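PDB 4RCK: hypothetical membrane spanning protein from Vibrio fischeri, which is of unknown function but, as a membrane-spanning protein with a BatA-type von Willebrand factor A domain, binds magnesium and may mediate protein contacts through that site. Local coordinates for residues Lys155-Gly160 / Gln198-Arg203; Glu141-Ala146 / Thr189-Met194; Val69-His74 / Gln102-Gly107; Arg19-Val24 / Asp59-Asp64; Ala163-Val168 / Thr176-Arg181. All coordinates share one frame; numbering follows the deposited sequence.

Interaction 1 (Lys155-Gly160 / Gln198-Arg203)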
# COMPACT_ATOMS: atom_id res chain seq x y z
N LYS A 155 -17.17 -4.52 -4.52
CA LYS A 155 -17.77 -5.83 -4.29
C LYS A 155 -17.98 -6.00 -2.79
O LYS A 155 -17.02 -6.09 -2.04
CB LYS A 155 -16.89 -6.94 -4.86
CG LYS A 155 -17.50 -8.33 -4.79
CD LYS A 155 -16.51 -9.41 -5.24
CE LYS A 155 -16.28 -9.38 -6.74
NZ LYS A 155 -15.28 -10.41 -7.16
N ILE A 156 -19.24 -6.04 -2.36
CA ILE A 156 -19.52 -6.16 -0.93
C ILE A 156 -20.00 -7.56 -0.54
O ILE A 156 -20.99 -8.07 -1.07
CB ILE A 156 -20.55 -5.08 -0.45
CG1 ILE A 156 -21.50 -5.63 0.61
CG2 ILE A 156 -21.32 -4.50 -1.61
CD1 ILE A 156 -20.98 -5.51 2.01
N TYR A 157 -19.26 -8.18 0.37
CA TYR A 157 -19.62 -9.46 0.96
C TYR A 157 -20.43 -9.23 2.23
O TYR A 157 -20.08 -8.39 3.05
CB TYR A 157 -18.38 -10.29 1.28
CG TYR A 157 -17.56 -10.70 0.07
CD1 TYR A 157 -17.93 -11.79 -0.69
CD2 TYR A 157 -16.42 -10.00 -0.29
CE1 TYR A 157 -17.18 -12.18 -1.79
CE2 TYR A 157 -15.67 -10.37 -1.38
CZ TYR A 157 -16.05 -11.47 -2.13
OH TYR A 157 -15.31 -11.85 -3.22
N THR A 158 -21.52 -9.98 2.39
CA THR A 158 -22.38 -9.82 3.55
C THR A 158 -22.34 -11.06 4.44
O THR A 158 -22.30 -12.18 3.96
CB THR A 158 -23.83 -9.54 3.13
OG1 THR A 158 -24.36 -10.68 2.44
CG2 THR A 158 -23.89 -8.34 2.20
N VAL A 159 -22.32 -10.83 5.76
CA VAL A 159 -22.25 -11.93 6.72
C VAL A 159 -23.36 -11.85 7.76
O VAL A 159 -23.36 -10.96 8.61
CB VAL A 159 -20.89 -11.95 7.45
CG1 VAL A 159 -20.80 -13.16 8.37
CG2 VAL A 159 -19.74 -11.96 6.45
N GLY A 160 -24.31 -12.78 7.69
CA GLY A 160 -25.34 -12.87 8.70
C GLY A 160 -24.81 -13.61 9.91
O GLY A 160 -24.13 -14.63 9.76
N GLN A 198 -20.67 -12.33 -2.08
CA GLN A 198 -21.40 -13.49 -1.60
C GLN A 198 -21.99 -13.21 -0.23
O GLN A 198 -21.52 -12.33 0.49
CB GLN A 198 -20.49 -14.72 -1.54
CG GLN A 198 -19.99 -15.19 -2.89
CD GLN A 198 -21.10 -15.75 -3.76
OE1 GLN A 198 -21.22 -15.40 -4.94
NE2 GLN A 198 -21.92 -16.62 -3.19
N TYR A 199 -23.03 -13.96 0.14
CA TYR A 199 -23.58 -13.87 1.48
C TYR A 199 -23.25 -15.11 2.29
O TYR A 199 -23.36 -16.24 1.80
CB TYR A 199 -25.10 -13.67 1.45
CG TYR A 199 -25.74 -13.97 2.78
CD1 TYR A 199 -25.59 -13.10 3.85
CD2 TYR A 199 -26.48 -15.13 2.98
CE1 TYR A 199 -26.16 -13.37 5.08
CE2 TYR A 199 -27.06 -15.40 4.20
CZ TYR A 199 -26.89 -14.52 5.25
OH TYR A 199 -27.47 -14.79 6.47
N PHE A 200 -22.86 -14.91 3.55
CA PHE A 200 -22.54 -16.01 4.44
C PHE A 200 -23.32 -15.92 5.74
O PHE A 200 -23.55 -14.83 6.26
CB PHE A 200 -21.04 -16.03 4.73
CG PHE A 200 -20.17 -16.09 3.51
CD1 PHE A 200 -19.79 -17.31 2.98
CD2 PHE A 200 -19.73 -14.93 2.89
CE1 PHE A 200 -18.99 -17.38 1.86
CE2 PHE A 200 -18.94 -14.99 1.77
CZ PHE A 200 -18.56 -16.21 1.25
N ARG A 201 -23.74 -17.07 6.26
CA ARG A 201 -24.44 -17.12 7.54
C ARG A 201 -23.60 -17.86 8.57
O ARG A 201 -23.28 -19.04 8.40
CB ARG A 201 -25.81 -17.80 7.38
CG ARG A 201 -26.48 -18.18 8.69
CD ARG A 201 -27.02 -16.97 9.44
NE ARG A 201 -27.54 -17.34 10.76
CZ ARG A 201 -28.75 -17.84 10.97
NH1 ARG A 201 -29.14 -18.15 12.20
NH2 ARG A 201 -29.58 -18.05 9.95
N ALA A 202 -23.24 -17.17 9.65
CA ALA A 202 -22.43 -17.76 10.71
C ALA A 202 -23.30 -18.11 11.91
O ALA A 202 -23.83 -17.23 12.59
CB ALA A 202 -21.32 -16.81 11.13
N ARG A 203 -23.44 -19.41 12.18
CA ARG A 203 -24.27 -19.86 13.29
C ARG A 203 -23.44 -20.14 14.55
O ARG A 203 -24.00 -20.42 15.61
CB ARG A 203 -25.06 -21.11 12.88
CG ARG A 203 -26.26 -20.79 12.01
CD ARG A 203 -27.07 -22.02 11.68
NE ARG A 203 -28.31 -21.68 10.98
CZ ARG A 203 -28.40 -21.46 9.67
NH1 ARG A 203 -27.32 -21.55 8.91
NH2 ARG A 203 -29.57 -21.15 9.13

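Interaction 2 (Glu141-Ala146 / Thr189-Met194)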
# COMPACT_ATOMS: atom_id res chain seq x y z
N GLU A 141 -31.61 3.58 2.28
CA GLU A 141 -32.05 2.19 2.19
C GLU A 141 -30.89 1.28 1.79
O GLU A 141 -29.98 1.72 1.09
CB GLU A 141 -33.21 2.05 1.20
CG GLU A 141 -34.52 2.60 1.73
CD GLU A 141 -34.91 2.00 3.07
OE1 GLU A 141 -34.97 0.76 3.17
OE2 GLU A 141 -35.14 2.78 4.02
N PRO A 142 -30.93 0.01 2.23
CA PRO A 142 -29.85 -0.96 1.96
C PRO A 142 -29.56 -1.16 0.48
O PRO A 142 -28.39 -1.15 0.08
CB PRO A 142 -30.39 -2.25 2.57
CG PRO A 142 -31.34 -1.82 3.61
CD PRO A 142 -31.97 -0.57 3.09
N LEU A 143 -30.60 -1.33 -0.32
CA LEU A 143 -30.43 -1.65 -1.74
C LEU A 143 -30.11 -0.42 -2.55
O LEU A 143 -29.56 -0.51 -3.64
CB LEU A 143 -31.68 -2.32 -2.29
CG LEU A 143 -31.95 -3.69 -1.65
CD1 LEU A 143 -33.17 -4.34 -2.28
CD2 LEU A 143 -30.72 -4.57 -1.79
N GLU A 144 -30.48 0.74 -2.03
CA GLU A 144 -29.99 1.97 -2.62
C GLU A 144 -28.49 2.00 -2.38
O GLU A 144 -27.71 2.08 -3.32
CB GLU A 144 -30.68 3.18 -2.03
CG GLU A 144 -32.18 3.12 -2.05
CD GLU A 144 -32.77 4.41 -1.54
OE1 GLU A 144 -33.92 4.40 -1.04
OE2 GLU A 144 -32.07 5.43 -1.65
N ALA A 145 -28.11 1.91 -1.11
CA ALA A 145 -26.70 1.92 -0.71
C ALA A 145 -25.88 0.86 -1.43
O ALA A 145 -24.71 1.08 -1.74
CB ALA A 145 -26.59 1.73 0.79
N ALA A 146 -26.50 -0.28 -1.69
CA ALA A 146 -25.84 -1.35 -2.44
C ALA A 146 -25.60 -0.94 -3.89
O ALA A 146 -24.55 -1.24 -4.46
CB ALA A 146 -26.66 -2.63 -2.37
N THR A 189 -28.60 -10.90 1.25
CA THR A 189 -28.29 -11.67 0.05
C THR A 189 -28.36 -10.79 -1.19
O THR A 189 -27.45 -10.81 -2.02
CB THR A 189 -29.25 -12.86 -0.12
OG1 THR A 189 -29.12 -13.76 0.99
CG2 THR A 189 -28.95 -13.62 -1.41
N LYS A 190 -29.43 -10.01 -1.30
CA LYS A 190 -29.61 -9.08 -2.42
C LYS A 190 -28.42 -8.14 -2.56
O LYS A 190 -27.93 -7.91 -3.66
CB LYS A 190 -30.88 -8.25 -2.25
CG LYS A 190 -32.17 -8.95 -2.64
CD LYS A 190 -33.37 -8.06 -2.33
CE LYS A 190 -34.60 -8.88 -1.98
NZ LYS A 190 -35.60 -8.05 -1.24
N ILE A 191 -27.96 -7.60 -1.43
CA ILE A 191 -26.83 -6.68 -1.41
C ILE A 191 -25.58 -7.30 -2.03
O ILE A 191 -24.98 -6.74 -2.94
CB ILE A 191 -26.50 -6.22 0.02
CG1 ILE A 191 -27.67 -5.42 0.61
CG2 ILE A 191 -25.23 -5.40 0.04
CD1 ILE A 191 -27.43 -4.94 2.02
N ALA A 192 -25.20 -8.47 -1.52
CA ALA A 192 -24.03 -9.18 -2.01
C ALA A 192 -24.18 -9.54 -3.48
O ALA A 192 -23.27 -9.33 -4.28
CB ALA A 192 -23.79 -10.43 -1.18
N THR A 193 -25.34 -10.09 -3.84
CA THR A 193 -25.62 -10.50 -5.21
C THR A 193 -25.59 -9.31 -6.17
O THR A 193 -24.98 -9.38 -7.24
CB THR A 193 -26.99 -11.20 -5.31
OG1 THR A 193 -26.87 -12.55 -4.84
CG2 THR A 193 -27.48 -11.22 -6.75
N MSE A 194 -26.25 -8.22 -5.78
CA MSE A 194 -26.32 -7.01 -6.60
C MSE A 194 -24.94 -6.49 -6.97
O MSE A 194 -24.73 -5.95 -8.06
CB MSE A 194 -27.11 -5.93 -5.86
CG MSE A 194 -27.23 -4.61 -6.60
SE MSE A 194 -28.34 -3.34 -5.63
CE MSE A 194 -30.02 -4.32 -5.65

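Interaction 3 (Val69-His74 / Gln102-Gly107)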
# COMPACT_ATOMS: atom_id res chain seq x y z
N VAL A 69 13.53 0.46 -10.55
CA VAL A 69 13.71 0.45 -12.00
C VAL A 69 15.19 0.55 -12.33
O VAL A 69 15.89 1.43 -11.82
CB VAL A 69 12.95 1.60 -12.69
CG1 VAL A 69 13.12 1.52 -14.20
CG2 VAL A 69 11.47 1.56 -12.31
N LEU A 70 15.68 -0.35 -13.17
CA LEU A 70 17.07 -0.33 -13.60
C LEU A 70 17.13 0.02 -15.08
O LEU A 70 16.29 -0.44 -15.85
CB LEU A 70 17.74 -1.69 -13.35
CG LEU A 70 17.58 -2.28 -11.95
CD1 LEU A 70 17.99 -3.75 -11.93
CD2 LEU A 70 18.38 -1.48 -10.94
N PHE A 71 18.09 0.84 -15.49
CA PHE A 71 18.18 1.14 -16.91
C PHE A 71 19.59 1.10 -17.50
O PHE A 71 20.60 1.08 -16.79
CB PHE A 71 17.53 2.50 -17.23
CG PHE A 71 18.21 3.68 -16.59
CD1 PHE A 71 17.98 4.00 -15.26
CD2 PHE A 71 19.04 4.51 -17.33
CE1 PHE A 71 18.58 5.10 -14.68
CE2 PHE A 71 19.65 5.60 -16.76
CZ PHE A 71 19.42 5.90 -15.43
N GLY A 72 19.61 1.04 -18.82
CA GLY A 72 20.81 0.96 -19.63
C GLY A 72 20.34 1.14 -21.06
O GLY A 72 19.61 2.09 -21.35
N ASP A 73 20.76 0.24 -21.95
CA ASP A 73 20.27 0.25 -23.33
C ASP A 73 18.75 0.25 -23.34
O ASP A 73 18.11 1.00 -24.08
CB ASP A 73 20.81 -0.95 -24.12
CG ASP A 73 22.27 -0.81 -24.48
OD1 ASP A 73 22.89 0.19 -24.06
OD2 ASP A 73 22.82 -1.71 -25.15
N HIS A 74 18.18 -0.61 -22.50
CA HIS A 74 16.74 -0.64 -22.27
C HIS A 74 16.47 -0.47 -20.78
O HIS A 74 17.35 -0.68 -19.95
CB HIS A 74 16.13 -1.94 -22.79
CG HIS A 74 16.63 -3.16 -22.08
ND1 HIS A 74 17.90 -3.67 -22.28
CD2 HIS A 74 16.04 -3.98 -21.18
CE1 HIS A 74 18.06 -4.74 -21.53
NE2 HIS A 74 16.95 -4.95 -20.85
N GLN A 102 26.38 -0.30 -22.54
CA GLN A 102 27.06 0.96 -22.26
C GLN A 102 26.11 2.15 -22.22
O GLN A 102 26.31 3.09 -21.45
CB GLN A 102 28.14 1.21 -23.31
CG GLN A 102 29.23 0.17 -23.32
CD GLN A 102 29.92 0.07 -21.97
OE1 GLN A 102 30.27 1.08 -21.36
NE2 GLN A 102 30.09 -1.16 -21.49
N ARG A 103 25.07 2.09 -23.04
CA ARG A 103 24.19 3.23 -23.27
C ARG A 103 23.16 3.39 -22.15
O ARG A 103 22.87 2.43 -21.45
CB ARG A 103 23.52 3.09 -24.63
CG ARG A 103 24.50 2.85 -25.78
CD ARG A 103 23.81 2.89 -27.14
NE ARG A 103 23.78 4.23 -27.71
CZ ARG A 103 24.63 4.67 -28.64
NH1 ARG A 103 25.56 3.86 -29.12
NH2 ARG A 103 24.53 5.91 -29.10
N THR A 104 22.61 4.59 -21.98
CA THR A 104 21.59 4.83 -20.95
C THR A 104 20.26 5.34 -21.50
O THR A 104 20.21 6.24 -22.34
CB THR A 104 22.05 5.84 -19.87
OG1 THR A 104 22.42 7.08 -20.49
CG2 THR A 104 23.21 5.30 -19.08
N ALA A 105 19.18 4.74 -21.00
CA ALA A 105 17.83 5.19 -21.29
C ALA A 105 17.22 5.89 -20.09
O ALA A 105 16.65 5.25 -19.21
CB ALA A 105 16.96 4.00 -21.70
N ILE A 106 17.35 7.21 -20.05
CA ILE A 106 16.83 7.98 -18.92
C ILE A 106 15.33 8.20 -19.08
O ILE A 106 14.57 8.08 -18.11
CB ILE A 106 17.54 9.33 -18.78
CG1 ILE A 106 19.05 9.13 -18.67
CG2 ILE A 106 17.03 10.07 -17.56
CD1 ILE A 106 19.83 10.40 -18.41
N GLY A 107 14.90 8.50 -20.30
CA GLY A 107 13.49 8.67 -20.59
C GLY A 107 12.71 7.40 -20.33
O GLY A 107 11.68 7.42 -19.65

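Interaction 4 (Arg19-Val24 / Asp59-Asp64)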
# COMPACT_ATOMS: atom_id res chain seq x y z
N ARG A 19 3.77 7.11 1.48
CA ARG A 19 4.32 7.57 0.20
C ARG A 19 4.60 6.43 -0.77
O ARG A 19 4.90 5.30 -0.36
CB ARG A 19 5.61 8.35 0.44
CG ARG A 19 5.43 9.75 1.01
CD ARG A 19 6.77 10.45 1.14
NE ARG A 19 6.69 11.86 0.78
CZ ARG A 19 6.40 12.84 1.63
NH1 ARG A 19 6.16 12.57 2.90
NH2 ARG A 19 6.35 14.10 1.20
N ASP A 20 4.51 6.73 -2.06
CA ASP A 20 4.96 5.82 -3.12
C ASP A 20 6.21 6.37 -3.78
O ASP A 20 6.17 7.43 -4.40
CB ASP A 20 3.86 5.61 -4.16
CG ASP A 20 2.81 4.62 -3.71
OD1 ASP A 20 3.06 3.88 -2.74
OD2 ASP A 20 1.73 4.57 -4.34
N MSE A 21 7.32 5.66 -3.66
CA MSE A 21 8.58 6.16 -4.20
C MSE A 21 9.25 5.15 -5.12
O MSE A 21 9.52 4.01 -4.72
CB MSE A 21 9.52 6.55 -3.06
CG MSE A 21 8.86 6.57 -1.69
SE MSE A 21 9.56 7.98 -0.55
CE MSE A 21 11.45 7.74 -0.94
N MSE A 22 9.52 5.57 -6.35
CA MSE A 22 10.14 4.70 -7.34
C MSE A 22 11.62 5.04 -7.51
O MSE A 22 11.97 6.17 -7.87
CB MSE A 22 9.43 4.82 -8.68
CG MSE A 22 9.55 3.58 -9.55
SE MSE A 22 8.48 2.12 -8.85
CE MSE A 22 6.86 3.14 -8.46
N LEU A 23 12.48 4.07 -7.24
CA LEU A 23 13.91 4.25 -7.42
C LEU A 23 14.33 3.84 -8.83
O LEU A 23 14.03 2.73 -9.28
CB LEU A 23 14.69 3.44 -6.38
CG LEU A 23 14.39 3.75 -4.91
CD1 LEU A 23 15.23 2.88 -3.99
CD2 LEU A 23 14.62 5.23 -4.61
N VAL A 24 15.01 4.74 -9.53
CA VAL A 24 15.48 4.48 -10.88
C VAL A 24 17.00 4.56 -10.93
O VAL A 24 17.58 5.62 -10.71
CB VAL A 24 14.87 5.47 -11.89
CG1 VAL A 24 15.27 5.09 -13.31
CG2 VAL A 24 13.36 5.50 -11.75
N ASP A 59 16.33 1.43 4.39
CA ASP A 59 16.11 1.13 5.80
C ASP A 59 15.48 2.30 6.55
O ASP A 59 14.74 2.11 7.52
CB ASP A 59 17.42 0.74 6.50
CG ASP A 59 18.13 -0.41 5.82
OD1 ASP A 59 17.53 -1.03 4.92
OD2 ASP A 59 19.28 -0.71 6.20
N GLN A 60 15.79 3.52 6.10
CA GLN A 60 15.39 4.73 6.81
C GLN A 60 13.91 5.03 6.59
O GLN A 60 13.22 5.50 7.50
CB GLN A 60 16.29 5.90 6.38
CG GLN A 60 16.27 7.11 7.31
CD GLN A 60 16.61 6.76 8.75
OE1 GLN A 60 17.27 5.76 9.04
NE2 GLN A 60 16.14 7.60 9.68
N ARG A 61 13.41 4.72 5.40
CA ARG A 61 11.99 4.88 5.08
C ARG A 61 11.08 4.03 5.97
O ARG A 61 11.39 2.88 6.27
CB ARG A 61 11.73 4.53 3.62
CG ARG A 61 12.36 5.49 2.62
CD ARG A 61 11.52 6.74 2.45
NE ARG A 61 11.83 7.78 3.43
CZ ARG A 61 11.20 8.95 3.47
NH1 ARG A 61 11.53 9.85 4.39
NH2 ARG A 61 10.24 9.22 2.60
N LYS A 62 9.95 4.60 6.38
CA LYS A 62 8.96 3.87 7.18
C LYS A 62 7.55 4.17 6.70
O LYS A 62 7.15 5.32 6.57
CB LYS A 62 9.09 4.23 8.66
CG LYS A 62 10.42 3.86 9.30
CD LYS A 62 10.61 2.35 9.37
CE LYS A 62 12.09 1.99 9.36
NZ LYS A 62 12.83 2.64 10.47
N GLY A 63 6.78 3.11 6.43
CA GLY A 63 5.39 3.25 6.07
C GLY A 63 5.15 3.60 4.61
O GLY A 63 4.03 3.93 4.23
N ASP A 64 6.20 3.52 3.80
CA ASP A 64 6.09 3.87 2.39
C ASP A 64 6.32 2.66 1.49
O ASP A 64 6.99 1.70 1.88
CB ASP A 64 7.09 4.97 2.03
CG ASP A 64 7.08 6.11 3.03
OD1 ASP A 64 6.03 6.75 3.20
OD2 ASP A 64 8.14 6.36 3.65

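Interaction 5 (Ala163-Val168 / Thr176-Arg181)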
# COMPACT_ATOMS: atom_id res chain seq x y z
N ALA A 163 -27.19 -17.66 15.95
CA ALA A 163 -27.29 -19.11 16.08
C ALA A 163 -28.56 -19.66 15.44
O ALA A 163 -28.54 -20.73 14.82
CB ALA A 163 -27.23 -19.51 17.54
N GLY A 164 -29.66 -18.93 15.58
CA GLY A 164 -30.96 -19.43 15.16
C GLY A 164 -31.60 -20.20 16.29
O GLY A 164 -31.40 -19.87 17.46
N GLU A 165 -32.38 -21.23 15.95
CA GLU A 165 -33.05 -22.04 16.96
C GLU A 165 -32.03 -22.71 17.89
O GLU A 165 -31.09 -23.36 17.44
CB GLU A 165 -33.94 -23.10 16.30
CG GLU A 165 -35.38 -23.07 16.79
CD GLU A 165 -36.21 -24.22 16.25
OE1 GLU A 165 -35.77 -24.88 15.28
OE2 GLU A 165 -37.30 -24.48 16.81
N MSE A 166 -32.24 -22.53 19.19
CA MSE A 166 -31.29 -23.02 20.19
C MSE A 166 -32.02 -23.55 21.42
O MSE A 166 -32.86 -22.85 22.00
CB MSE A 166 -30.31 -21.91 20.58
CG MSE A 166 -28.87 -22.35 20.73
SE MSE A 166 -27.65 -20.85 20.99
CE MSE A 166 -28.31 -20.19 22.70
N GLN A 167 -31.70 -24.78 21.81
CA GLN A 167 -32.23 -25.36 23.04
C GLN A 167 -31.43 -24.85 24.23
O GLN A 167 -30.20 -24.89 24.22
CB GLN A 167 -32.20 -26.89 22.98
CG GLN A 167 -32.08 -27.59 24.34
CD GLN A 167 -33.38 -27.60 25.13
OE1 GLN A 167 -33.67 -26.68 25.89
NE2 GLN A 167 -34.16 -28.66 24.96
N VAL A 168 -32.13 -24.38 25.26
CA VAL A 168 -31.47 -23.78 26.40
C VAL A 168 -32.14 -24.20 27.70
O VAL A 168 -33.34 -24.45 27.75
CB VAL A 168 -31.45 -22.23 26.26
CG1 VAL A 168 -32.33 -21.56 27.32
CG2 VAL A 168 -30.02 -21.70 26.33
N THR A 176 -36.80 -23.26 24.13
CA THR A 176 -36.33 -23.11 22.76
C THR A 176 -36.27 -21.64 22.33
O THR A 176 -37.31 -20.99 22.16
CB THR A 176 -37.21 -23.88 21.77
OG1 THR A 176 -37.13 -25.28 22.07
CG2 THR A 176 -36.74 -23.65 20.35
N VAL A 177 -35.06 -21.14 22.15
CA VAL A 177 -34.85 -19.76 21.74
C VAL A 177 -34.33 -19.70 20.31
O VAL A 177 -33.38 -20.39 19.96
CB VAL A 177 -33.86 -19.03 22.67
CG1 VAL A 177 -33.86 -17.54 22.39
CG2 VAL A 177 -34.20 -19.31 24.12
N ASN A 178 -34.97 -18.88 19.47
CA ASN A 178 -34.42 -18.55 18.16
C ASN A 178 -33.76 -17.18 18.25
O ASN A 178 -34.43 -16.15 18.27
CB ASN A 178 -35.51 -18.56 17.08
CG ASN A 178 -34.95 -18.28 15.70
OD1 ASN A 178 -34.22 -19.09 15.13
ND2 ASN A 178 -35.31 -17.12 15.14
N THR A 179 -32.43 -17.19 18.29
CA THR A 179 -31.66 -16.00 18.66
C THR A 179 -31.49 -14.96 17.55
O THR A 179 -31.07 -13.84 17.81
CB THR A 179 -30.27 -16.40 19.15
OG1 THR A 179 -29.58 -17.09 18.11
CG2 THR A 179 -30.38 -17.30 20.36
N ALA A 180 -31.82 -15.34 16.32
CA ALA A 180 -31.72 -14.42 15.20
C ALA A 180 -33.03 -14.34 14.42
O ALA A 180 -33.09 -14.67 13.24
CB ALA A 180 -30.59 -14.82 14.27
N ARG A 181 -34.08 -13.89 15.10
CA ARG A 181 -35.37 -13.66 14.45
C ARG A 181 -35.26 -12.45 13.54
O ARG A 181 -35.82 -12.43 12.44
CB ARG A 181 -36.46 -13.45 15.49
CG ARG A 181 -36.03 -13.79 16.90
CD ARG A 181 -36.27 -12.65 17.88
NE ARG A 181 -35.29 -12.65 18.95
CZ ARG A 181 -35.30 -13.49 19.98
NH1 ARG A 181 -36.25 -14.41 20.08
NH2 ARG A 181 -34.36 -13.42 20.92

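Interaction 1 (Lys155-Gly160 / Gln198-Arg203)
Tyr157 and Gln198 meet where two neighbouring parallel strands come together. CG of Tyr157 is anti to the carbonyl carbon (chi1 -64°), which turns the ring edge toward Gln198; the two side chains cross at a slant. Gln198 CB sits at the ring edge, in plane, 4.0 Å from Tyr157 CD1. The same CD1 is 4.2 Å from Phe200 CE2. The Tyr157 OH is hydrogen-bonded to Glu219. At Thr158 the backbone ladder begins. Its N donates to Gln198 O at 3.0 Å, and its O accepts from Phe200 N at 2.8 Å. Thr158 OG1 lies in plane at the edge of the Tyr199 ring, but its hydrogen bond goes to Leu188 O. Val159 points to the same sheet face as Phe200, and its CG1 is 3.8 Å from Phe200 O. Gly160 continues the ladder: its N donates to Phe200 O, and its O accepts from Ala202 N at 2.7 Å. The Tyr199 ring extends beside it, with CE1 3.7 Å from Gly160 CA and the OH bonded to Glu185. Strand 154-161 is central and 199-202 outermost among this chain's strands of the parallel von Willebrand factor A sheet. Backbone amides join the strands, while polar side-chain ends bind outside the pair, tying it to its surroundings.

Interaction 2 (Glu141-Ala146 / Thr189-Met194)
Leu143 packs into the facing helix with both methyl groups. CD2 is 3.7 Å from Lys190 CB, and CD1 is 3.7 Å from Lys190 CD, so the aliphatic part of the lysine lies against the leucine. Leu143 CD2 also reaches Ile191 CG1 and, at 3.9 Å, the CE of selenomethionine Met194. Ala146 points toward the other helix. Its CB is 3.7 Å from Met194 SE and 3.9 Å from Ile191 CG2. Pro142 CB meets Ile191 CD1 at 4.0 Å. The Met194 chain leaves its backbone with CG anti to N (chi1 179°) and bends only at chi3, which brings CE round to Leu143. The axes of 142-146 and 189-194 run the same way, 9.4 Å apart at closest and 15° from parallel. They belong to helices 142-151 and 185-195, neighbours in a helical layer of the alpha-beta-alpha sandwich. Farther out, Ile191 packs on Ile156 and Thr158 of strand 154-161 and on Leu110 of the second subunit, while Ala145 touches Gly107 of that subunit.

Interaction 3 (Val69-His74 / Gln102-Gly107)
Gly72 and Ala105 are joined by a weak backbone hydrogen bond, Ala105 N to Gly72 O, at 2.7 Å. Its N-H...O angle is only 115°. A second weak bond runs from Arg103 N to Asp73 OD1 at 3.1 Å. Asp73 holds CG anti to its own carbonyl carbon (chi1 -74°), which lets OD1 swing back to the other segment although the CB points away from it. Arg103 CB lies close to the same oxygen. The two charged groups do not pair: Arg103 NE stays 5.5 Å from Asp73 OD1, and the guanidinium leads away. These loops flank the metal site of the von Willebrand factor A domain. Ser28 and Ser30 bind the magnesium ion, and the side chain of Thr104 lies about 4 Å from it. This matches the threonine of the metal-ion-dependent adhesion site, whose first loop reads Asp-x-Ser-x-Ser. Thr104 N is hydrogen-bonded to Thr136 OG1 of the second subunit, so that subunit closes in on the site. The apolar packing lies on the buried side of the contact. The Phe71 ring takes Thr104 CB at its edge, near its plane, 3.9 Å from CE2. Ala105 O lies obliquely by Phe71 CD2. Ile106 CG1 is 4.1 Å from Phe71 CE2. Phe71 also packs on Val24 and Asp26 of strand 19-26 and on Leu130 of the second subunit.

Interaction 4 (Arg19-Val24 / Asp59-Asp64)
Asp64 meets the start of strand 19-26 with CB, CG and OD1. Its CB is 3.3 Å from Arg19 O. Its CG lies 3.7 Å from Arg19 CB, and the two side chains run side by side in the same direction. At the tip, Asp64 OD1 accepts a hydrogen bond from Arg19 N at 2.9 Å. The N-H comes on the anti side of the carboxylate, 17° out of its plane. CG of Asp64 is anti to its carbonyl carbon (chi1 -46°), which carries OD1 to the strand. Asp64 OD2 faces Arg61 NH2 at 3.7 Å. That is a long charge pair in which no N-H points at the oxygen. Arg61, just past helix 46-60, folds back through bends at chi2 and chi3. The SE of selenomethionine Met21 then lies at the guanidinium edge, 3.5 Å from Arg61 NH2, and Met21 CE is 3.5 Å from Arg61 CD. The two chains cross at about a right angle. Arg19 NE is 4.8 Å from Arg61 NH2. In the second subunit, Glu219 makes a salt bridge to Arg19 NH2, and its O bonds to Arg61 NH1. Strand 19-26 also pairs in parallel with a strand of that subunit. Glu219 of the second subunit probably offsets the charge of Arg19, and Asp64 may help to offset that of Arg61. The turn and strand start are joined mainly by the Arg19 N to Asp64 bond.

Interaction 5 (Ala163-Val168 / Thr176-Arg181)
Met166 and Val177 form the hydrogen-bonded pair of an antiparallel beta hairpin, made by strands 165-169 and 174-178. Val177 N donates to Met166 O at 2.8 Å, and Met166 N returns a bond to Val177 O. Both side chains point to one face; Glu165, Gln167, Thr176 and Asn178 point to the other. On that face, Glu165 runs extended beyond CG and crosses Thr176 obliquely, its OE2 3.7 Å from Thr176 CG2. CG of Asn178 is anti to the backbone N (chi1 -177°), which brings OD1 over the backbone at Gly164 and Glu165. OD1 is 2.9 Å from Glu165 N, but the angle is too poor for a hydrogen bond. At the open end of the hairpin, Thr179 places OG1 between its N and its carbonyl carbon (chi1 60°). OG1 thereby accepts from Gly164 N at 3.1 Å and, weakly, from Ala163 N at 3.3 Å. Asp35 of the second subunit also bonds to this hydroxyl. Gly164 takes a positive phi, and its O accepts from Thr179 N at 3.0 Å. That donor sits above the carbonyl plane. Met166 packs on Phe43 of the second subunit. Nearer the hairpin turn, Val168 CG1 lies 4.3 Å from Val177 CG2.

Overall arrangement
Along the chain the order begins with interaction 4 and interaction 3. They share the sheet of strands 19-26 and 65-71, and their centres are 22 Å apart. Interactions 1, 2 and 5 lie on the opposite side of the chain's centre. Interactions 1 and 2 touch and alternate in sequence, as helices 142-151 and 185-195 precede strands 154-161 and 199-202. Interaction 5, the hairpin, falls between the segments of both and touches interaction 1. The centres of interactions 3 and 5 are 68 Å apart. The chain thus appears to be split into two separated parts of the von Willebrand factor A fold. All five contacts touch the second subunit, consistent with a domain-swapped dimer in which each half completes the other chain's domain.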